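Local coordinates for protein aldehyde dehydrogenase (PDB 6K0Z) that probably oxidises 4,4'-diaponeurosporen-4-al to 4,4'-diaponeurosporenoic acid with NAD+, a step in making the carotenoid staphyloxanthin, at residues A[17-22]-A[112-117]; A[140-145]-A[168-173]. The protein carries 1 engineered substitution. One frame throughout, in Å; residues are numbered along the deposited sequence.

Interaction 1 (A[17-22]-A[112-117]); sequences DSKAFF and YGTVLI. With EDO (1,2-ethanediol), chain D.
Lys19 and Thr114 bring their CA atoms within 5.7 Å, which is where helix 17-22 leans on the start of strand 114-117. One turn further along the helix, the CA atoms of Phe22 and Gly113 lie 6.3 Å apart. The axes approach to 8.7 Å at 136°, and the contact is confined to the start of the strand, at Gly113 and Thr114. No hydrogen bond links the segments; side chains do the work.

Phe22 lays its ring flat over the backbone of Gly113. The CA of Gly113 stands 3.5 Å from the centroid of the Phe22 ring and only 8° off its normal, a CH-pi contact over the centre of the face. With CG anti to the backbone N (chi1 171°), the ring reaches out from the helix to this spot. Gly113 has backbone angles at which a CB would be jammed against the carbonyl O of Tyr112; lacking one, it lets its CA meet the ring directly.

Thr114 offers two different branches. Its OG1 sits 3.3 Å from the CA of Lys19, close against the helix backbone, while its methyl CG2 lies 3.5 Å from the OG of Ser18. The two hydroxyls are not bonded to each other; both hydrogen-bond to the OG1 of Thr141 on the next strand, which satisfies these buried polar atoms. Lys19 contributes CB and CG, crossing Thr114 at about a right angle before its extended chain leads away.

The side chain of Tyr112, next to Gly113, points away from the helix; its OH donates a 2.9 Å hydrogen bond to O1 of ethanediol, probably from the crystallisation liquor, and the tyrosine also packs on Val414 of the second subunit. The N-terminal helix 10-24 thus packs on strand 104-118 of the Rossmann-type sheet that, in aldehyde dehydrogenases, belongs to the NAD-binding domain.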
ATOM      1  N   ASP A  17      -4.777  26.083   2.872  1.00 45.97           N
ATOM      2  CA  ASP A  17      -6.111  26.232   3.436  1.00 47.00           C
ATOM      3  C   ASP A  17      -6.776  24.881   3.642  1.00 45.88           C
ATOM      4  O   ASP A  17      -7.420  24.656   4.674  1.00 45.44           O
ATOM      5  CB  ASP A  17      -6.967  27.125   2.546  1.00 49.15           C
ATOM      6  CG  ASP A  17      -6.792  28.585   2.876  1.00 50.84           C
ATOM      7  OD1 ASP A  17      -6.626  28.903   4.075  1.00 50.04           O
ATOM      8  OD2 ASP A  17      -6.809  29.410   1.945  1.00 51.54           O
ATOM      9  N   SER A  18      -6.630  23.972   2.675  1.00 43.08           N
ATOM     10  CA  SER A  18      -7.177  22.629   2.833  1.00 41.55           C
ATOM     11  C   SER A  18      -6.575  21.943   4.049  1.00 39.83           C
ATOM     12  O   SER A  18      -7.292  21.340   4.854  1.00 39.30           O
ATOM     13  CB  SER A  18      -6.923  21.808   1.572  1.00 40.32           C
ATOM     14  OG  SER A  18      -7.797  20.696   1.499  1.00 39.78           O
ATOM     15  N   LYS A  19      -5.256  22.051   4.207  1.00 42.11           N
ATOM     16  CA  LYS A  19      -4.596  21.475   5.368  1.00 41.64           C
ATOM     17  C   LYS A  19      -5.110  22.098   6.661  1.00 42.89           C
ATOM     18  O   LYS A  19      -5.342  21.391   7.650  1.00 42.96           O
ATOM     19  CB  LYS A  19      -3.084  21.650   5.230  1.00 41.57           C
ATOM     20  CG  LYS A  19      -2.277  20.652   6.016  1.00 41.77           C
ATOM     21  CD  LYS A  19      -0.773  20.831   5.823  1.00 42.57           C
ATOM     22  CE  LYS A  19      -0.011  20.189   6.994  1.00 43.19           C
ATOM     23  NZ  LYS A  19       1.411  19.849   6.679  1.00 42.84           N
ATOM     24  N   ALA A  20      -5.318  23.417   6.672  1.00 42.12           N
ATOM     25  CA  ALA A  20      -5.778  24.069   7.893  1.00 43.72           C
ATOM     26  C   ALA A  20      -7.184  23.624   8.256  1.00 44.13           C
ATOM     27  O   ALA A  20      -7.491  23.405   9.433  1.00 44.59           O
ATOM     28  CB  ALA A  20      -5.720  25.588   7.749  1.00 45.08           C
ATOM     29  N   PHE A  21      -8.054  23.472   7.259  1.00 41.19           N
ATOM     30  CA  PHE A  21      -9.398  22.989   7.550  1.00 42.08           C
ATOM     31  C   PHE A  21      -9.364  21.576   8.112  1.00 41.27           C
ATOM     32  O   PHE A  21     -10.091  21.264   9.061  1.00 42.38           O
ATOM     33  CB  PHE A  21     -10.275  23.050   6.303  1.00 42.47           C
ATOM     34  CG  PHE A  21     -11.666  22.508   6.513  1.00 43.73           C
ATOM     35  CD1 PHE A  21     -12.601  23.223   7.246  1.00 45.82           C
ATOM     36  CD2 PHE A  21     -12.036  21.289   5.973  1.00 43.09           C
ATOM     37  CE1 PHE A  21     -13.879  22.729   7.435  1.00 47.13           C
ATOM     38  CE2 PHE A  21     -13.313  20.789   6.159  1.00 44.17           C
ATOM     39  CZ  PHE A  21     -14.233  21.514   6.891  1.00 46.14           C
ATOM     40  N   PHE A  22      -8.533  20.702   7.544  1.00 41.15           N
ATOM     41  CA  PHE A  22      -8.421  19.368   8.117  1.00 41.05           C
ATOM     42  C   PHE A  22      -8.013  19.442   9.579  1.00 41.87           C
ATOM     43  O   PHE A  22      -8.539  18.704  10.416  1.00 42.46           O
ATOM     44  CB  PHE A  22      -7.423  18.511   7.337  1.00 39.34           C
ATOM     45  CG  PHE A  22      -7.117  17.198   8.007  1.00 38.87           C
ATOM     46  CD1 PHE A  22      -7.992  16.124   7.888  1.00 38.63           C
ATOM     47  CD2 PHE A  22      -5.979  17.047   8.788  1.00 38.80           C
ATOM     48  CE1 PHE A  22      -7.731  14.922   8.514  1.00 37.94           C
ATOM     49  CE2 PHE A  22      -5.712  15.837   9.420  1.00 38.45           C
ATOM     50  CZ  PHE A  22      -6.593  14.777   9.279  1.00 37.90           C
ATOM     51  N   TYR A 112      -5.683  10.259   6.381  1.00 35.12           N
ATOM     52  CA  TYR A 112      -4.314  10.704   6.172  1.00 34.21           C
ATOM     53  C   TYR A 112      -4.178  12.198   6.393  1.00 34.80           C
ATOM     54  O   TYR A 112      -3.160  12.657   6.921  1.00 35.65           O
ATOM     55  CB  TYR A 112      -3.845  10.344   4.764  1.00 32.88           C
ATOM     56  CG  TYR A 112      -3.334   8.933   4.640  1.00 32.21           C
ATOM     57  CD1 TYR A 112      -2.061   8.593   5.091  1.00 31.69           C
ATOM     58  CD2 TYR A 112      -4.123   7.937   4.072  1.00 32.09           C
ATOM     59  CE1 TYR A 112      -1.590   7.296   4.977  1.00 31.28           C
ATOM     60  CE2 TYR A 112      -3.665   6.643   3.958  1.00 31.81           C
ATOM     61  CZ  TYR A 112      -2.406   6.326   4.410  1.00 31.51           C
ATOM     62  OH  TYR A 112      -1.976   5.028   4.292  1.00 31.56           O
ATOM     63  N   GLY A 113      -5.173  12.975   5.982  1.00 34.46           N
ATOM     64  CA  GLY A 113      -5.043  14.417   6.046  1.00 34.85           C
ATOM     65  C   GLY A 113      -5.571  15.094   4.799  1.00 34.64           C
ATOM     66  O   GLY A 113      -6.766  14.999   4.505  1.00 35.22           O
ATOM     67  N   THR A 114      -4.704  15.791   4.068  1.00 34.48           N
ATOM     68  CA  THR A 114      -5.076  16.427   2.814  1.00 34.61           C
ATOM     69  C   THR A 114      -4.541  15.588   1.669  1.00 33.84           C
ATOM     70  O   THR A 114      -3.410  15.103   1.716  1.00 32.74           O
ATOM     71  CB  THR A 114      -4.551  17.860   2.718  1.00 35.64           C
ATOM     72  OG1 THR A 114      -5.075  18.625   3.814  1.00 36.93           O
ATOM     73  CG2 THR A 114      -4.996  18.521   1.411  1.00 36.36           C
ATOM     74  N   VAL A 115      -5.360  15.435   0.643  1.00 34.12           N
ATOM     75  CA  VAL A 115      -5.234  14.370  -0.336  1.00 33.11           C
ATOM     76  C   VAL A 115      -5.327  14.972  -1.729  1.00 33.33           C
ATOM     77  O   VAL A 115      -6.122  15.890  -1.966  1.00 33.84           O
ATOM     78  CB  VAL A 115      -6.340  13.321  -0.118  1.00 32.87           C
ATOM     79  CG1 VAL A 115      -6.657  12.584  -1.403  1.00 32.73           C
ATOM     80  CG2 VAL A 115      -5.954  12.379   1.026  1.00 32.44           C
ATOM     81  N   LEU A 116      -4.512  14.452  -2.645  1.00 31.97           N
ATOM     82  CA  LEU A 116      -4.490  14.900  -4.028  1.00 32.33           C
ATOM     83  C   LEU A 116      -5.052  13.803  -4.913  1.00 32.27           C
ATOM     84  O   LEU A 116      -4.659  12.634  -4.790  1.00 31.99           O
ATOM     85  CB  LEU A 116      -3.071  15.252  -4.481  1.00 32.18           C
ATOM     86  CG  LEU A 116      -2.843  15.425  -5.984  1.00 32.39           C
ATOM     87  CD1 LEU A 116      -3.729  16.514  -6.576  1.00 33.58           C
ATOM     88  CD2 LEU A 116      -1.373  15.743  -6.254  1.00 32.57           C
ATOM     89  N   ILE A 117      -5.968  14.177  -5.800  1.00 31.54           N
ATOM     90  CA  ILE A 117      -6.565  13.248  -6.752  1.00 31.77           C
ATOM     91  C   ILE A 117      -6.316  13.810  -8.139  1.00 32.32           C
ATOM     92  O   ILE A 117      -6.754  14.925  -8.441  1.00 33.27           O
ATOM     93  CB  ILE A 117      -8.067  13.049  -6.491  1.00 32.72           C
ATOM     94  CG1 ILE A 117      -8.278  12.316  -5.175  1.00 32.33           C
ATOM     95  CG2 ILE A 117      -8.728  12.297  -7.640  1.00 33.35           C
ATOM     96  CD1 ILE A 117      -9.725  12.211  -4.798  1.00 33.49           C
TER
HETATM   97  C1  EDO D 503      -0.849   1.718   6.646  1.00 34.70           C
HETATM   98  O1  EDO D 503      -0.996   2.938   5.976  1.00 34.34           O
HETATM   99  C2  EDO D 503      -2.121   1.550   7.388  1.00 35.66           C
HETATM  100  O2  EDO D 503      -3.126   1.456   6.432  1.00 35.53           O

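Interaction 2 (A[140-145]-A[168-173]); sequences NTAIIK and NYIEVI
Ile144 and Ile170 meet on one face of a parallel strand pair, CD1 of Ile144 coming to 3.6 Å from CG2 of Ile170. In Ile144, CG1 lies beside the backbone N (chi1 -71°) and CD1 extends back along the sheet; Ile170, two positions earlier in register, sends CG2 forward to meet it. The opposite face repeats the pattern with the strands exchanged: CG1 of Ile173 reaches back to within 3.8 Å of CG2 of Ile143.

Beneath these side chains the backbones alternate donor and acceptor. Ala142 N gives to Tyr169 O at 3.0 Å, and Ala142 O takes Glu171 N at 3.1 Å. Ile144 then bonds Glu171 O through its N at 2.9 Å and accepts Ile173 N through its O at 3.0 Å.

Glu171 turns its carboxylate away from the neighbouring strand, and a bend at chi2 (64°) curls OE1 back to accept Val172 N on its anti side, the donor 25° out of the carboxylate plane. Asn162 also bonds OE1, while OE2 forms a salt bridge to Lys14 of helix 10-24, so the buried group is gripped at both oxygens. Tyr169 points away at its CB, but its ring comes back to the start of 140-145, CE1 lying 3.4 Å from Asn140 O, and the ring makes an edge-to-face stack with Phe32.

Helix 126-138 covers the Ala142, Ile144 and Ile170 face. Strands 141-145 and 170-172, joined through helix 151-164, form a beta-alpha-beta crossover of the Rossmann-type sheet.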
ATOM      1  N   ASN A 140     -10.864  12.858   4.888  1.00 36.98           N
ATOM      2  CA  ASN A 140      -9.786  13.715   4.428  1.00 35.98           C
ATOM      3  C   ASN A 140     -10.358  14.991   3.825  1.00 36.71           C
ATOM      4  O   ASN A 140     -11.557  15.111   3.578  1.00 37.94           O
ATOM      5  CB  ASN A 140      -8.923  12.987   3.388  1.00 34.54           C
ATOM      6  CG  ASN A 140      -8.401  11.654   3.881  1.00 33.95           C
ATOM      7  OD1 ASN A 140      -7.321  11.576   4.462  1.00 33.36           O
ATOM      8  ND2 ASN A 140      -9.155  10.594   3.633  1.00 34.28           N
ATOM      9  N   THR A 141      -9.474  15.954   3.589  1.00 35.99           N
ATOM     10  CA  THR A 141      -9.737  16.998   2.614  1.00 36.26           C
ATOM     11  C   THR A 141      -9.121  16.596   1.279  1.00 35.18           C
ATOM     12  O   THR A 141      -8.286  15.691   1.201  1.00 33.99           O
ATOM     13  CB  THR A 141      -9.187  18.343   3.081  1.00 37.08           C
ATOM     14  OG1 THR A 141      -7.763  18.267   3.225  1.00 35.98           O
ATOM     15  CG2 THR A 141      -9.804  18.711   4.409  1.00 37.94           C
ATOM     16  N   ALA A 142      -9.555  17.256   0.213  1.00 35.69           N
ATOM     17  CA  ALA A 142      -9.159  16.810  -1.111  1.00 35.03           C
ATOM     18  C   ALA A 142      -8.934  17.993  -2.026  1.00 35.64           C
ATOM     19  O   ALA A 142      -9.701  18.960  -2.012  1.00 36.87           O
ATOM     20  CB  ALA A 142     -10.204  15.888  -1.744  1.00 35.48           C
ATOM     21  N   ILE A 143      -7.877  17.896  -2.824  1.00 34.45           N
ATOM     22  CA  ILE A 143      -7.637  18.788  -3.946  1.00 35.15           C
ATOM     23  C   ILE A 143      -7.630  17.930  -5.197  1.00 34.79           C
ATOM     24  O   ILE A 143      -6.936  16.907  -5.248  1.00 34.22           O
ATOM     25  CB  ILE A 143      -6.327  19.574  -3.771  1.00 35.14           C
ATOM     26  CG1 ILE A 143      -6.531  20.645  -2.700  1.00 35.98           C
ATOM     27  CG2 ILE A 143      -5.887  20.196  -5.088  1.00 35.55           C
ATOM     28  CD1 ILE A 143      -5.271  21.115  -2.087  1.00 36.01           C
ATOM     29  N   ILE A 144      -8.426  18.327  -6.188  1.00 35.79           N
ATOM     30  CA  ILE A 144      -8.719  17.506  -7.355  1.00 36.05           C
ATOM     31  C   ILE A 144      -8.101  18.146  -8.585  1.00 36.76           C
ATOM     32  O   ILE A 144      -8.267  19.350  -8.818  1.00 38.09           O
ATOM     33  CB  ILE A 144     -10.234  17.318  -7.541  1.00 37.63           C
ATOM     34  CG1 ILE A 144     -10.767  16.397  -6.450  1.00 37.42           C
ATOM     35  CG2 ILE A 144     -10.545  16.754  -8.924  1.00 37.98           C
ATOM     36  CD1 ILE A 144     -12.243  16.529  -6.213  1.00 39.29           C
ATOM     37  N   LYS A 145      -7.399  17.341  -9.373  1.00 37.52           N
ATOM     38  CA  LYS A 145      -6.806  17.796 -10.625  1.00 38.33           C
ATOM     39  C   LYS A 145      -7.446  17.043 -11.782  1.00 39.32           C
ATOM     40  O   LYS A 145      -7.047  15.904 -12.081  1.00 39.00           O
ATOM     41  CB  LYS A 145      -5.296  17.584 -10.604  1.00 37.16           C
ATOM     42  CG  LYS A 145      -4.604  17.915 -11.911  1.00 37.84           C
ATOM     43  CD  LYS A 145      -4.835  19.347 -12.318  1.00 38.84           C
ATOM     44  CE  LYS A 145      -4.460  19.510 -13.766  1.00 39.83           C
ATOM     45  NZ  LYS A 145      -4.933  18.343 -14.569  1.00 39.56           N
ATOM     46  N   ASN A 168     -11.824  24.963   1.021  1.00 43.69           N
ATOM     47  CA  ASN A 168     -10.889  24.446   2.009  1.00 43.27           C
ATOM     48  C   ASN A 168     -11.156  22.989   2.354  1.00 41.81           C
ATOM     49  O   ASN A 168     -10.324  22.362   3.016  1.00 40.88           O
ATOM     50  CB  ASN A 168     -10.925  25.310   3.271  1.00 44.94           C
ATOM     51  CG  ASN A 168     -12.284  25.322   3.938  1.00 45.97           C
ATOM     52  OD1 ASN A 168     -13.280  24.885   3.366  1.00 46.22           O
ATOM     53  ND2 ASN A 168     -12.334  25.846   5.154  1.00 46.43           N
ATOM     54  N   TYR A 169     -12.282  22.438   1.911  1.00 41.92           N
ATOM     55  CA  TYR A 169     -12.604  21.040   2.148  1.00 40.55           C
ATOM     56  C   TYR A 169     -12.393  20.187   0.904  1.00 38.64           C
ATOM     57  O   TYR A 169     -11.701  19.169   0.969  1.00 37.19           O
ATOM     58  CB  TYR A 169     -14.043  20.910   2.653  1.00 41.55           C
ATOM     59  CG  TYR A 169     -14.507  19.478   2.777  1.00 41.02           C
ATOM     60  CD1 TYR A 169     -13.820  18.571   3.563  1.00 39.94           C
ATOM     61  CD2 TYR A 169     -15.623  19.026   2.091  1.00 42.13           C
ATOM     62  CE1 TYR A 169     -14.245  17.253   3.670  1.00 39.67           C
ATOM     63  CE2 TYR A 169     -16.047  17.714   2.201  1.00 41.84           C
ATOM     64  CZ  TYR A 169     -15.354  16.835   2.988  1.00 40.64           C
ATOM     65  OH  TYR A 169     -15.766  15.529   3.094  1.00 40.68           O
ATOM     66  N   ILE A 170     -12.966  20.583  -0.230  1.00 39.53           N
ATOM     67  CA  ILE A 170     -12.648  19.988  -1.525  1.00 38.82           C
ATOM     68  C   ILE A 170     -12.558  21.115  -2.546  1.00 40.02           C
ATOM     69  O   ILE A 170     -13.411  22.010  -2.570  1.00 41.85           O
ATOM     70  CB  ILE A 170     -13.690  18.931  -1.951  1.00 39.54           C
ATOM     71  CG1 ILE A 170     -13.782  17.820  -0.917  1.00 38.73           C
ATOM     72  CG2 ILE A 170     -13.331  18.325  -3.301  1.00 38.84           C
ATOM     73  CD1 ILE A 170     -14.985  16.969  -1.098  1.00 40.09           C
ATOM     74  N   GLU A 171     -11.518  21.088  -3.374  1.00 39.99           N
ATOM     75  CA  GLU A 171     -11.277  22.140  -4.346  1.00 40.58           C
ATOM     76  C   GLU A 171     -10.856  21.486  -5.651  1.00 40.10           C
ATOM     77  O   GLU A 171     -10.364  20.356  -5.658  1.00 38.57           O
ATOM     78  CB  GLU A 171     -10.215  23.138  -3.829  1.00 40.82           C
ATOM     79  CG  GLU A 171      -9.657  24.156  -4.842  1.00 41.67           C
ATOM     80  CD  GLU A 171     -10.698  25.142  -5.374  1.00 44.03           C
ATOM     81  OE1 GLU A 171     -11.762  24.720  -5.882  1.00 44.97           O
ATOM     82  OE2 GLU A 171     -10.445  26.362  -5.291  1.00 45.79           O
ATOM     83  N   VAL A 172     -11.082  22.196  -6.751  1.00 41.44           N
ATOM     84  CA  VAL A 172     -10.725  21.745  -8.089  1.00 41.74           C
ATOM     85  C   VAL A 172      -9.746  22.750  -8.686  1.00 42.67           C
ATOM     86  O   VAL A 172     -10.074  23.937  -8.813  1.00 44.56           O
ATOM     87  CB  VAL A 172     -11.966  21.592  -8.984  1.00 43.31           C
ATOM     88  CG1 VAL A 172     -11.557  21.229 -10.401  1.00 43.41           C
ATOM     89  CG2 VAL A 172     -12.913  20.549  -8.406  1.00 43.31           C
ATOM     90  N   ILE A 173      -8.552  22.278  -9.046  1.00 43.37           N
ATOM     91  CA  ILE A 173      -7.555  23.060  -9.777  1.00 43.44           C
ATOM     92  C   ILE A 173      -7.558  22.580 -11.218  1.00 44.10           C
ATOM     93  O   ILE A 173      -7.214  21.424 -11.490  1.00 43.66           O
ATOM     94  CB  ILE A 173      -6.149  22.904  -9.175  1.00 41.79           C
ATOM     95  CG1 ILE A 173      -6.197  22.993  -7.653  1.00 41.00           C
ATOM     96  CG2 ILE A 173      -5.188  23.953  -9.751  1.00 42.46           C
ATOM     97  CD1 ILE A 173      -6.481  24.371  -7.154  1.00 42.66           C
TER

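Overall arrangement
Interactions 1 and 2 sit side by side, their centres about 7 Å apart, because strands 104-118 and 141-145 are neighbours in one sheet. The OG1 atoms of Thr114 and Thr141 lie 2.8 Å apart, probably hydrogen-bonded, and Lys145 N and Ile117 O, 2.7 Å apart, probably form one of the backbone bonds between those strands. Asn140 OD1 accepts a bond from Gly113 N, so Gly113, under the Phe22 ring, is tied to Asn140, just before strand 141-145. Helix 10-24 serves both contacts, Phe21 touching Thr141 and Asn168 of interaction 2. Both interactions lie away from the predicted active-site positions Glu217 and Ser251, the latter probably the engineered residue at the place of the family's catalytic cysteine.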